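Local coordinates for protein RTX toxin RtxA (Vibrio vulnificus MO6-24/O, PDB 6IMP) that probably acts as a hydrolase of the alpha/beta fold, one effector domain of a large secreted toxin linked to virulence, at residues L201-P206 with T250-L255; T280-F285 with M295-D300; G176-G181 with Y286-S291; V102-G107 with I128-V133; L246-P251 with A275-T280. One frame throughout, in Å; residues are numbered along the deposited sequence.

Interaction 1: residues L201-P206 with T250-L255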
# COMPACT_ATOMS: atom_id res chain seq x y z
N LEU A 201 9.19 -8.29 -0.33
CA LEU A 201 8.47 -7.11 0.12
C LEU A 201 9.30 -5.87 -0.18
O LEU A 201 10.44 -5.78 0.25
CB LEU A 201 8.23 -7.20 1.63
CG LEU A 201 7.85 -5.88 2.31
CD1 LEU A 201 6.51 -5.37 1.79
CD2 LEU A 201 7.83 -6.03 3.82
N LEU A 202 8.69 -4.90 -0.84
CA LEU A 202 9.25 -3.54 -0.91
C LEU A 202 8.47 -2.60 -0.01
O LEU A 202 7.32 -2.29 -0.29
CB LEU A 202 9.23 -3.00 -2.35
CG LEU A 202 9.36 -1.48 -2.50
CD1 LEU A 202 10.68 -0.99 -1.93
CD2 LEU A 202 9.21 -1.04 -3.94
N LEU A 203 9.13 -2.13 1.04
CA LEU A 203 8.63 -1.00 1.82
C LEU A 203 9.05 0.32 1.15
O LEU A 203 10.15 0.83 1.40
CB LEU A 203 9.18 -1.07 3.26
CG LEU A 203 8.81 -2.32 4.08
CD1 LEU A 203 9.61 -2.39 5.37
CD2 LEU A 203 7.32 -2.39 4.39
N ASP A 204 8.19 0.83 0.29
CA ASP A 204 8.47 2.05 -0.48
C ASP A 204 8.12 3.28 0.35
O ASP A 204 6.96 3.59 0.51
CB ASP A 204 7.66 2.05 -1.81
CG ASP A 204 7.84 3.33 -2.64
OD1 ASP A 204 8.74 4.15 -2.32
OD2 ASP A 204 7.07 3.52 -3.63
N ARG A 205 9.13 3.98 0.86
CA ARG A 205 8.91 5.23 1.60
C ARG A 205 7.84 5.03 2.68
O ARG A 205 6.86 5.78 2.74
CB ARG A 205 8.49 6.36 0.65
CG ARG A 205 9.51 6.69 -0.43
CD ARG A 205 8.91 7.54 -1.55
NE ARG A 205 8.17 6.74 -2.53
CZ ARG A 205 7.42 7.23 -3.52
NH1 ARG A 205 7.31 8.54 -3.70
NH2 ARG A 205 6.76 6.40 -4.32
N PRO A 206 8.01 4.00 3.52
CA PRO A 206 7.01 3.56 4.46
C PRO A 206 6.58 4.58 5.49
O PRO A 206 7.33 5.51 5.81
CB PRO A 206 7.71 2.42 5.20
CG PRO A 206 9.12 2.85 5.18
CD PRO A 206 9.28 3.31 3.77
N THR A 250 13.30 -13.20 4.79
CA THR A 250 12.47 -12.74 3.68
C THR A 250 12.98 -11.41 3.13
O THR A 250 13.24 -10.48 3.90
CB THR A 250 10.98 -12.60 4.06
OG1 THR A 250 10.57 -13.74 4.83
CG2 THR A 250 10.12 -12.52 2.80
N PRO A 251 13.16 -11.33 1.79
CA PRO A 251 13.64 -10.10 1.16
C PRO A 251 12.76 -8.87 1.44
O PRO A 251 11.60 -8.81 1.02
CB PRO A 251 13.65 -10.45 -0.34
CG PRO A 251 12.97 -11.76 -0.47
CD PRO A 251 13.13 -12.44 0.84
N ILE A 252 13.34 -7.92 2.16
CA ILE A 252 12.73 -6.62 2.41
C ILE A 252 13.63 -5.51 1.87
O ILE A 252 14.55 -5.07 2.56
CB ILE A 252 12.51 -6.42 3.94
CG1 ILE A 252 11.61 -7.53 4.48
CG2 ILE A 252 11.92 -5.03 4.24
CD1 ILE A 252 11.55 -7.59 5.99
N LEU A 253 13.37 -5.04 0.66
CA LEU A 253 13.96 -3.78 0.22
C LEU A 253 13.27 -2.65 0.97
O LEU A 253 12.07 -2.69 1.21
CB LEU A 253 13.82 -3.57 -1.29
CG LEU A 253 14.50 -2.29 -1.86
CD1 LEU A 253 15.99 -2.26 -1.59
CD2 LEU A 253 14.24 -2.16 -3.36
N LEU A 254 14.04 -1.64 1.33
CA LEU A 254 13.49 -0.51 2.05
C LEU A 254 14.09 0.80 1.51
O LEU A 254 15.25 1.13 1.80
CB LEU A 254 13.75 -0.67 3.55
CG LEU A 254 13.47 0.52 4.47
CD1 LEU A 254 12.01 0.94 4.41
CD2 LEU A 254 13.87 0.17 5.90
N LEU A 255 13.30 1.53 0.74
CA LEU A 255 13.73 2.82 0.22
C LEU A 255 13.01 3.94 0.93
O LEU A 255 11.79 4.04 0.86
CB LEU A 255 13.49 2.88 -1.29
CG LEU A 255 13.97 1.66 -2.09
CD1 LEU A 255 13.90 1.96 -3.57
CD2 LEU A 255 15.38 1.24 -1.73
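Leu254 turns its CG opposite its backbone N (chi1 170°), which carries CD1 across to Leu203 and Pro206. Leu203 has CG beside its own N instead (chi1 -60°), and its CD1 reaches back to Ile252. The two chains are parallel strands whose axes come within 4.7 Å. Leu254 CD1 lies 3.7 Å from Leu203 CB. It also meets Pro206 CG at 3.5 Å, where the two side chains cross at about a right angle. Leu203 CD1 touches Ile252 CG2 at 3.7 Å. On the other face, Leu202 and Leu253 run side by side, with CD1 of Leu202 4.0 Å from CD2 of Leu253. The backbone bonds are uneven. Leu201 N to Pro251 O is short and straight, while Leu253 N to Leu201 O and Leu255 N to Leu203 O are weak. Arg205 N closes the far end on Leu255 O at 2.7 Å. Beyond it, the Arg205 guanidinium grips the Asp204 carboxylate side-on, NE to OD1 (2.7 Å) and NH2 to OD2 (3.0 Å). This salt bridge fixes both flat groups at the strand end. Asp204 OD2 also bonds His175 NE2, so this buried carboxylate is held by both Arg205 and His175. These are adjacent parallel strands in the central sheet of an alpha/beta hydrolase fold. Strand 172-177 flanks strand 200-204 on its other edge. Helix 239-243 covers Leu203 and Ile252. Helix 291-302 covers the opposite face, where Ile302 meets Leu202 and Leu253 and Tyr298 meets Leu255.

Interaction 2: residues T280-F285 with M295-D300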
# COMPACT_ATOMS: atom_id res chain seq x y z
N THR A 280 17.44 -4.93 2.67
CA THR A 280 18.28 -4.21 1.73
C THR A 280 17.87 -2.77 1.72
O THR A 280 17.17 -2.31 2.60
CB THR A 280 18.09 -4.71 0.29
OG1 THR A 280 17.41 -5.97 0.27
CG2 THR A 280 19.42 -4.89 -0.38
N GLY A 281 18.34 -2.04 0.73
CA GLY A 281 17.96 -0.65 0.56
C GLY A 281 18.89 0.42 1.05
O GLY A 281 19.95 0.18 1.58
N GLU A 282 18.45 1.64 0.83
CA GLU A 282 19.17 2.83 1.26
C GLU A 282 18.22 4.01 1.42
O GLU A 282 17.08 3.97 0.96
CB GLU A 282 20.25 3.17 0.24
CG GLU A 282 19.73 3.73 -1.08
CD GLU A 282 20.75 3.69 -2.21
OE1 GLU A 282 20.45 4.21 -3.31
OE2 GLU A 282 21.85 3.12 -2.02
N GLN A 283 18.72 5.07 2.04
CA GLN A 283 18.08 6.38 1.93
C GLN A 283 18.30 7.01 0.56
O GLN A 283 19.35 6.86 -0.06
CB GLN A 283 18.54 7.34 3.03
CG GLN A 283 17.63 8.55 3.16
CD GLN A 283 17.94 9.38 4.37
OE1 GLN A 283 19.05 9.36 4.90
NE2 GLN A 283 16.96 10.16 4.81
N THR A 284 17.30 7.77 0.15
CA THR A 284 17.12 8.25 -1.21
C THR A 284 17.26 9.78 -1.15
O THR A 284 17.09 10.37 -0.09
CB THR A 284 15.71 7.83 -1.68
OG1 THR A 284 15.75 6.50 -2.21
CG2 THR A 284 15.18 8.70 -2.68
N PHE A 285 17.55 10.43 -2.28
CA PHE A 285 17.53 11.92 -2.31
C PHE A 285 16.22 12.59 -2.80
O PHE A 285 16.19 13.78 -3.17
CB PHE A 285 18.78 12.51 -2.98
CG PHE A 285 19.10 11.93 -4.32
CD1 PHE A 285 18.51 12.45 -5.47
CD2 PHE A 285 20.07 10.95 -4.45
CE1 PHE A 285 18.85 11.95 -6.71
CE2 PHE A 285 20.41 10.45 -5.69
CZ PHE A 285 19.80 10.94 -6.82
N MET A 295 10.98 5.93 -8.80
CA MET A 295 10.84 4.66 -9.50
C MET A 295 11.82 4.57 -10.68
O MET A 295 12.47 3.53 -10.88
CB MET A 295 9.39 4.42 -9.95
CG MET A 295 8.45 3.98 -8.82
SD MET A 295 9.02 2.58 -7.83
CE MET A 295 8.98 1.25 -9.02
N GLY A 296 11.96 5.68 -11.42
CA GLY A 296 12.97 5.77 -12.49
C GLY A 296 14.33 5.23 -12.06
O GLY A 296 14.88 4.29 -12.68
N GLN A 297 14.86 5.79 -10.97
CA GLN A 297 16.19 5.46 -10.51
C GLN A 297 16.26 4.03 -9.99
O GLN A 297 17.21 3.31 -10.27
CB GLN A 297 16.64 6.42 -9.41
CG GLN A 297 18.11 6.29 -9.09
CD GLN A 297 18.49 7.00 -7.81
OE1 GLN A 297 18.22 8.19 -7.64
NE2 GLN A 297 19.14 6.28 -6.91
N TYR A 298 15.26 3.64 -9.21
CA TYR A 298 15.34 2.39 -8.45
C TYR A 298 14.61 1.20 -9.11
O TYR A 298 14.89 0.04 -8.77
CB TYR A 298 14.84 2.61 -7.02
CG TYR A 298 15.77 3.46 -6.19
CD1 TYR A 298 16.84 2.89 -5.50
CD2 TYR A 298 15.58 4.83 -6.07
CE1 TYR A 298 17.69 3.66 -4.72
CE2 TYR A 298 16.42 5.61 -5.29
CZ TYR A 298 17.47 5.03 -4.62
OH TYR A 298 18.30 5.82 -3.86
N ALA A 299 13.75 1.45 -10.10
CA ALA A 299 12.97 0.38 -10.74
C ALA A 299 13.77 -0.91 -10.98
O ALA A 299 13.25 -2.02 -10.81
CB ALA A 299 12.35 0.85 -12.05
N ASP A 300 15.03 -0.75 -11.40
CA ASP A 300 15.89 -1.90 -11.74
C ASP A 300 16.31 -2.67 -10.49
O ASP A 300 16.19 -3.90 -10.45
CB ASP A 300 17.11 -1.45 -12.57
CG ASP A 300 16.81 -1.35 -14.08
OD1 ASP A 300 15.88 -2.04 -14.56
OD2 ASP A 300 17.53 -0.62 -14.79
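Thr284 and Tyr298 have the nearest CA atoms, 9.5 Å apart; a nearly extended chain with a weak strand at 282-283 passes a helix here, and the contact is made almost wholly by side chains. Tyr298 spans the gap. Its OH gives its proton to Glu282 OE1 at 2.7 Å. The same OH accepts a weak bond from Thr284 OG1 at 3.1 Å. Two bonds therefore hold the phenol oxygen, one given and one taken. Glu282 reaches it with CG tucked between its backbone N and carbonyl carbon (chi1 72°) and the rest of the chain extended. OE1 presents its anti lone pair, the one away from the other carboxylate oxygen. The carboxylate stands almost upright to the phenol ring, 83° between planes, and comes to the ring edge, with OE1 3.1 Å from Tyr298 CE1. One helix residue earlier, Gln297 lays its CG over a face of the Tyr298 ring, toward the rim. Its amide then meets Phe285, with OE1 3.3 Å from CZ. The amide plane and the Phe285 ring are 33° apart. Glu282, Phe285 and Gln297 also touch a crystal neighbour, so their poses may owe something to the lattice. Leu255 of strand 252-256 packs against the Tyr298 ring, and Leu294 of the same helix against Thr284. Tyr286 in the following loop also packs on the Tyr298 ring. Met295 points elsewhere, to Ile119 and Tyr123 of helix 112-124. Helix 291-302 thus lies between that helix and the edge strand 282-283.

Interaction 3: residues G176-G181 with Y286-S291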
# COMPACT_ATOMS: atom_id res chain seq x y z
N GLY A 176 4.62 -1.79 -1.03
CA GLY A 176 3.88 -1.04 -0.01
C GLY A 176 4.38 0.38 0.09
O GLY A 176 5.44 0.62 0.69
N TYR A 177 3.66 1.31 -0.52
CA TYR A 177 4.02 2.73 -0.46
C TYR A 177 3.44 3.19 0.86
O TYR A 177 2.35 2.77 1.25
CB TYR A 177 3.60 3.44 -1.76
CG TYR A 177 3.64 4.97 -1.73
CD1 TYR A 177 4.84 5.66 -1.53
CD2 TYR A 177 2.51 5.72 -2.00
CE1 TYR A 177 4.88 7.04 -1.50
CE2 TYR A 177 2.55 7.10 -1.99
CZ TYR A 177 3.73 7.75 -1.74
OH TYR A 177 3.76 9.12 -1.74
N SER A 178 4.18 4.04 1.58
CA SER A 178 3.68 4.97 2.59
C SER A 178 2.87 4.19 3.65
O SER A 178 3.39 3.20 4.17
CB SER A 178 2.87 6.08 1.91
OG SER A 178 2.75 7.20 2.76
N MET A 179 1.62 4.58 3.94
CA MET A 179 0.72 3.76 4.80
C MET A 179 0.59 2.33 4.28
O MET A 179 0.39 1.41 5.06
CB MET A 179 -0.67 4.38 4.90
CG MET A 179 -1.72 3.56 5.66
SD MET A 179 -3.24 4.51 5.96
CE MET A 179 -4.20 4.01 4.54
N GLY A 180 0.66 2.16 2.97
CA GLY A 180 0.83 0.84 2.35
C GLY A 180 2.01 0.05 2.91
O GLY A 180 1.95 -1.17 3.01
N GLY A 181 3.06 0.76 3.30
CA GLY A 181 4.22 0.15 3.98
C GLY A 181 3.88 -0.88 5.06
O GLY A 181 4.10 -2.07 4.86
N TYR A 286 15.12 11.84 -2.63
CA TYR A 286 13.82 12.16 -3.21
C TYR A 286 12.85 12.46 -2.08
O TYR A 286 12.91 11.85 -1.02
CB TYR A 286 13.29 10.98 -4.03
CG TYR A 286 14.08 10.72 -5.29
CD1 TYR A 286 14.22 11.71 -6.25
CD2 TYR A 286 14.66 9.48 -5.55
CE1 TYR A 286 14.92 11.48 -7.42
CE2 TYR A 286 15.37 9.24 -6.71
CZ TYR A 286 15.50 10.24 -7.65
OH TYR A 286 16.20 10.00 -8.81
N GLY A 287 11.96 13.43 -2.33
CA GLY A 287 10.87 13.74 -1.41
C GLY A 287 9.83 12.64 -1.38
O GLY A 287 9.83 11.74 -2.23
N HIS A 288 8.93 12.71 -0.40
CA HIS A 288 7.97 11.62 -0.14
C HIS A 288 7.04 11.29 -1.32
O HIS A 288 6.73 10.13 -1.55
CB HIS A 288 7.14 11.93 1.11
CG HIS A 288 6.24 10.80 1.53
ND1 HIS A 288 6.69 9.73 2.27
CD2 HIS A 288 4.93 10.59 1.30
CE1 HIS A 288 5.68 8.90 2.49
NE2 HIS A 288 4.60 9.40 1.92
N GLU A 289 6.61 12.31 -2.05
CA GLU A 289 5.61 12.15 -3.11
C GLU A 289 6.22 12.00 -4.51
O GLU A 289 5.48 11.85 -5.50
CB GLU A 289 4.62 13.32 -3.11
CG GLU A 289 3.92 13.53 -1.79
CD GLU A 289 2.78 14.53 -1.88
OE1 GLU A 289 1.71 14.17 -2.41
OE2 GLU A 289 2.96 15.67 -1.39
N ALA A 290 7.54 12.01 -4.61
CA ALA A 290 8.21 12.00 -5.92
C ALA A 290 8.33 10.58 -6.47
O ALA A 290 9.43 10.05 -6.61
CB ALA A 290 9.57 12.67 -5.83
N SER A 291 7.20 9.98 -6.81
CA SER A 291 7.13 8.55 -7.10
C SER A 291 7.83 8.22 -8.42
O SER A 291 8.61 7.27 -8.52
CB SER A 291 5.68 8.07 -7.15
OG SER A 291 5.12 7.97 -5.85
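Ser178 sits at the tip of what looks like a nucleophile elbow, the Gly-x-Ser-x-Gly turn between strand 172-177 and helix 180-192, and it faces His288 across the contact. Residues Tyr177 to Gly180 form a type II' turn. Ser178 has positive phi (55°), as elbow nucleophiles do. Its OG lies 3.0 Å from His288 NE2, a hydrogen bond in which either atom could donate. OG approaches the imidazole at its edge, in the ring plane. His288 reaches it with CG opposite its backbone N (chi1 -174°). Tyr177 crosses His288 at a slant. Its OH is 3.1 Å from His288 O, at the phenol edge, but that proton has another acceptor within reach. The two rings are tilted by 29° and slid apart, with centroids 5.4 Å from each other, and hardly overlap. Ser178 CB covers the centre of one Tyr177 face. Ser291 OG, bonded by Arg205, lies on the other side of that ring, 4.3 Å from Tyr177 CZ. Asp257 and Glu259 both pack on His288, and the family's catalytic acid usually follows the strand preceding them. The serine-histidine bond is consistent with a catalytic pair in which the histidine takes the serine proton during attack.

Interaction 4: residues V102-G107 with I128-V133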
# COMPACT_ATOMS: atom_id res chain seq x y z
N VAL A 102 3.51 -7.36 -9.39
CA VAL A 102 3.45 -6.50 -8.21
C VAL A 102 2.04 -6.38 -7.64
O VAL A 102 1.08 -6.00 -8.33
CB VAL A 102 3.96 -5.09 -8.52
CG1 VAL A 102 3.84 -4.18 -7.30
CG2 VAL A 102 5.40 -5.15 -9.00
N LEU A 103 1.93 -6.66 -6.35
CA LEU A 103 0.79 -6.24 -5.57
C LEU A 103 1.06 -4.85 -4.97
O LEU A 103 1.74 -4.72 -3.94
CB LEU A 103 0.49 -7.26 -4.48
CG LEU A 103 -0.94 -7.29 -3.98
CD1 LEU A 103 -1.13 -8.58 -3.19
CD2 LEU A 103 -1.28 -6.07 -3.12
N PHE A 104 0.55 -3.82 -5.64
CA PHE A 104 0.71 -2.45 -5.15
C PHE A 104 -0.29 -2.14 -4.05
O PHE A 104 -1.51 -2.21 -4.26
CB PHE A 104 0.53 -1.43 -6.28
CG PHE A 104 0.80 -0.00 -5.85
CD1 PHE A 104 2.03 0.35 -5.31
CD2 PHE A 104 -0.20 0.96 -5.92
CE1 PHE A 104 2.27 1.64 -4.87
CE2 PHE A 104 0.04 2.26 -5.49
CZ PHE A 104 1.28 2.60 -4.96
N LEU A 105 0.22 -1.73 -2.89
CA LEU A 105 -0.67 -1.20 -1.85
C LEU A 105 -0.50 0.29 -1.71
O LEU A 105 0.49 0.75 -1.18
CB LEU A 105 -0.45 -1.90 -0.51
CG LEU A 105 -0.96 -3.35 -0.44
CD1 LEU A 105 -0.29 -4.08 0.72
CD2 LEU A 105 -2.47 -3.43 -0.31
N HIS A 106 -1.48 1.05 -2.19
CA HIS A 106 -1.45 2.49 -2.03
C HIS A 106 -1.46 2.88 -0.56
O HIS A 106 -1.69 2.05 0.30
CB HIS A 106 -2.64 3.14 -2.72
CG HIS A 106 -3.92 3.03 -1.96
ND1 HIS A 106 -4.27 3.92 -0.98
CD2 HIS A 106 -4.96 2.18 -2.09
CE1 HIS A 106 -5.48 3.62 -0.52
NE2 HIS A 106 -5.92 2.57 -1.19
N GLY A 107 -1.18 4.14 -0.31
CA GLY A 107 -1.20 4.69 1.04
C GLY A 107 -2.27 5.76 1.18
O GLY A 107 -3.30 5.71 0.51
N ILE A 128 6.32 -6.47 -16.40
CA ILE A 128 5.80 -6.94 -15.10
C ILE A 128 4.38 -6.38 -14.89
O ILE A 128 4.13 -5.19 -15.14
CB ILE A 128 6.73 -6.49 -13.94
CG1 ILE A 128 8.10 -7.15 -14.07
CG2 ILE A 128 6.12 -6.86 -12.59
CD1 ILE A 128 9.17 -6.55 -13.18
N ASP A 129 3.46 -7.25 -14.47
CA ASP A 129 2.07 -6.83 -14.21
C ASP A 129 1.99 -6.17 -12.84
O ASP A 129 2.67 -6.58 -11.91
CB ASP A 129 1.08 -8.01 -14.23
CG ASP A 129 1.21 -8.86 -15.47
OD1 ASP A 129 1.14 -8.31 -16.58
OD2 ASP A 129 1.37 -10.10 -15.33
N MET A 130 1.12 -5.17 -12.72
CA MET A 130 0.90 -4.52 -11.44
C MET A 130 -0.58 -4.50 -11.09
O MET A 130 -1.40 -3.97 -11.85
CB MET A 130 1.43 -3.10 -11.49
CG MET A 130 1.62 -2.49 -10.12
SD MET A 130 1.63 -0.71 -10.19
CE MET A 130 2.81 -0.38 -8.90
N LEU A 131 -0.92 -5.11 -9.94
CA LEU A 131 -2.28 -5.01 -9.36
C LEU A 131 -2.42 -3.75 -8.52
O LEU A 131 -1.66 -3.54 -7.58
CB LEU A 131 -2.62 -6.23 -8.49
CG LEU A 131 -3.97 -6.11 -7.73
CD1 LEU A 131 -5.13 -6.03 -8.71
CD2 LEU A 131 -4.21 -7.23 -6.73
N ALA A 132 -3.43 -2.95 -8.84
CA ALA A 132 -3.61 -1.63 -8.23
C ALA A 132 -5.05 -1.38 -7.83
O ALA A 132 -5.84 -0.81 -8.61
CB ALA A 132 -3.12 -0.55 -9.17
N VAL A 133 -5.37 -1.75 -6.59
CA VAL A 133 -6.74 -1.75 -6.07
C VAL A 133 -6.86 -0.87 -4.83
O VAL A 133 -6.02 -0.91 -3.93
CB VAL A 133 -7.17 -3.18 -5.71
CG1 VAL A 133 -8.55 -3.21 -5.07
CG2 VAL A 133 -7.15 -4.04 -6.96
O HOH W 1 -3.99 -3.56 -5.28
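Val102 is bonded to the neighbouring strand through both its backbone polar atoms. Its N donates to Asp129 O at 2.8 Å, and its O accepts from Leu131 N at 2.7 Å. Phe104 N then donates to Leu131 O at 3.0 Å. All three bonds belong to a parallel pairing, with 28° between the strand directions. Past this point the strands diverge and a water fills in. It accepts from Val133 N at 2.6 Å and donates to Phe104 O at 3.0 Å. The side chains on one face are apolar. Met130 lies beside Val102, CG to CB 3.8 Å. It bends at its end so that CE meets Phe104 CB at 3.6 Å, and the sulfur stands obliquely to the Phe104 ring in a Met-aromatic contact. The polar side chains find partners too. Asp129 forms a salt bridge with Lys100, and its OD1 takes the N-H of Gly86. His106 ND1 donates to Gly107 O, and NE2 bonds Leu135 N, so both ring nitrogens are used and the rotation of the ring is fixed. His106 CD2 also brings the ring edge to Val133 O, 3.7 Å away. Strand 101-105, helix 112-124 and strand 129-133 form a beta-alpha-beta crossover. The His-Gly pair after the first strand of this unit resembles the one that precedes the oxyanion-hole loop in many alpha/beta hydrolases.

Interaction 5: residues L246-P251 with A275-T280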
# COMPACT_ATOMS: atom_id res chain seq x y z
N LEU A 246 7.14 -12.84 10.56
CA LEU A 246 7.67 -13.04 9.24
C LEU A 246 8.98 -13.80 9.37
O LEU A 246 9.80 -13.45 10.23
CB LEU A 246 7.91 -11.71 8.52
CG LEU A 246 8.21 -11.87 7.03
CD1 LEU A 246 6.99 -12.38 6.27
CD2 LEU A 246 8.69 -10.56 6.45
N PRO A 247 9.15 -14.88 8.57
CA PRO A 247 10.47 -15.47 8.37
C PRO A 247 11.54 -14.40 8.10
O PRO A 247 11.45 -13.68 7.10
CB PRO A 247 10.27 -16.37 7.13
CG PRO A 247 8.81 -16.26 6.76
CD PRO A 247 8.11 -15.70 7.94
N LYS A 248 12.54 -14.32 8.97
CA LYS A 248 13.49 -13.20 8.97
C LYS A 248 14.49 -13.24 7.81
O LYS A 248 15.26 -12.30 7.61
CB LYS A 248 14.21 -13.12 10.31
CG LYS A 248 13.27 -12.90 11.48
CD LYS A 248 13.99 -12.33 12.69
CE LYS A 248 13.40 -12.84 14.00
NZ LYS A 248 13.60 -11.90 15.13
N GLU A 249 14.43 -14.31 7.02
CA GLU A 249 15.19 -14.42 5.77
C GLU A 249 14.39 -13.93 4.56
O GLU A 249 14.76 -14.22 3.42
CB GLU A 249 15.66 -15.88 5.52
CG GLU A 249 14.83 -16.98 6.18
CD GLU A 249 15.18 -17.18 7.65
OE1 GLU A 249 16.34 -17.55 7.94
OE2 GLU A 249 14.30 -16.94 8.51
N THR A 250 13.30 -13.20 4.79
CA THR A 250 12.47 -12.74 3.68
C THR A 250 12.98 -11.41 3.13
O THR A 250 13.24 -10.48 3.90
CB THR A 250 10.98 -12.60 4.06
OG1 THR A 250 10.57 -13.74 4.83
CG2 THR A 250 10.12 -12.52 2.80
N PRO A 251 13.16 -11.33 1.79
CA PRO A 251 13.64 -10.10 1.16
C PRO A 251 12.76 -8.87 1.44
O PRO A 251 11.60 -8.81 1.02
CB PRO A 251 13.65 -10.45 -0.34
CG PRO A 251 12.97 -11.76 -0.47
CD PRO A 251 13.13 -12.44 0.84
N ALA A 275 17.49 -6.92 14.34
CA ALA A 275 16.68 -8.07 14.72
C ALA A 275 16.79 -9.24 13.72
O ALA A 275 16.04 -10.21 13.82
CB ALA A 275 15.23 -7.66 14.89
N GLY A 276 17.71 -9.14 12.77
CA GLY A 276 18.07 -10.27 11.91
C GLY A 276 17.30 -10.35 10.61
O GLY A 276 17.50 -11.28 9.83
N TYR A 277 16.40 -9.38 10.37
CA TYR A 277 15.63 -9.33 9.12
C TYR A 277 16.58 -9.08 7.96
O TYR A 277 17.46 -8.22 8.03
CB TYR A 277 14.55 -8.24 9.15
CG TYR A 277 13.45 -8.43 10.20
CD1 TYR A 277 12.44 -9.40 10.03
CD2 TYR A 277 13.37 -7.58 11.31
CE1 TYR A 277 11.42 -9.54 10.98
CE2 TYR A 277 12.35 -7.72 12.26
CZ TYR A 277 11.38 -8.70 12.09
OH TYR A 277 10.37 -8.81 13.03
N ASN A 278 16.39 -9.84 6.89
CA ASN A 278 17.14 -9.66 5.66
C ASN A 278 16.62 -8.36 4.97
O ASN A 278 15.65 -8.38 4.17
CB ASN A 278 16.97 -10.92 4.81
CG ASN A 278 17.23 -10.69 3.35
OD1 ASN A 278 16.42 -11.05 2.50
ND2 ASN A 278 18.37 -10.10 3.03
N VAL A 279 17.27 -7.25 5.29
CA VAL A 279 16.87 -5.94 4.79
C VAL A 279 17.85 -5.21 3.90
O VAL A 279 18.93 -4.86 4.32
CB VAL A 279 16.69 -4.99 5.96
CG1 VAL A 279 16.01 -3.72 5.52
CG2 VAL A 279 15.95 -5.67 7.08
N THR A 280 17.44 -4.93 2.67
CA THR A 280 18.28 -4.21 1.73
C THR A 280 17.87 -2.77 1.72
O THR A 280 17.17 -2.31 2.60
CB THR A 280 18.09 -4.71 0.29
OG1 THR A 280 17.41 -5.97 0.27
CG2 THR A 280 19.42 -4.89 -0.38
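Lys248 crosses Tyr277 at a slant and ends at the carbonyl of Ala275. Its CB starts 3.8 Å from Gly276 O. CG comes next, 3.9 Å from Tyr277 CE1. CD sits over one face of the ring, toward its rim, and also lies 3.2 Å from Ala275 O. The chain bends here (chi3 -146°), and CE follows past the same oxygen. NZ then donates to Ala275 O at 3.2 Å, in the carbonyl plane. Its distance to the ring makes any cation-pi attraction weak. Ala275 directly follows helix 260-274, and Gly276, with positive phi, is the C-prime residue of a Schellman motif there. The ammonium group therefore sits near the negative end of the helix dipole, which would probably favour it. The backbones meet too. Asn278 N donates to Lys248 O at 2.8 Å, which ties the type I turn of Pro247 to Thr250 to the chain leaving the helix. Asn278 CG lies opposite its backbone N (chi1 158°), and its OD1 comes to within 3.2 Å of Pro251 CA. Leu246 packs on Ala188 of helix 180-192, and Tyr277 on Leu272 of helix 260-274. The two loops lead into strands 252-256 and 282-283, and Asn278 and Thr280 already bond to Ile252 of the former.

In the fold
Interactions 1, 2, 3 and 4 all reach one central sheet. Interaction 3 holds the probable serine-histidine site. Interaction 1 lies beside it, centres about 11 Å apart, and Asp204 N reaches Gly176 O at 2.8 Å. Interaction 4 borders it on the other side, centres about 13 Å apart, where Tyr177 CB packs 3.8 Å from Phe104 CE1. The centre of interaction 2 is about 12 Å from that of interaction 3 and about 10 Å from that of interaction 1. Interaction 5 shares Thr250 and Pro251 with interaction 1 and Thr280 with interaction 2. Its centre is about 21 Å from that of interaction 3, at the sheet end away from the site.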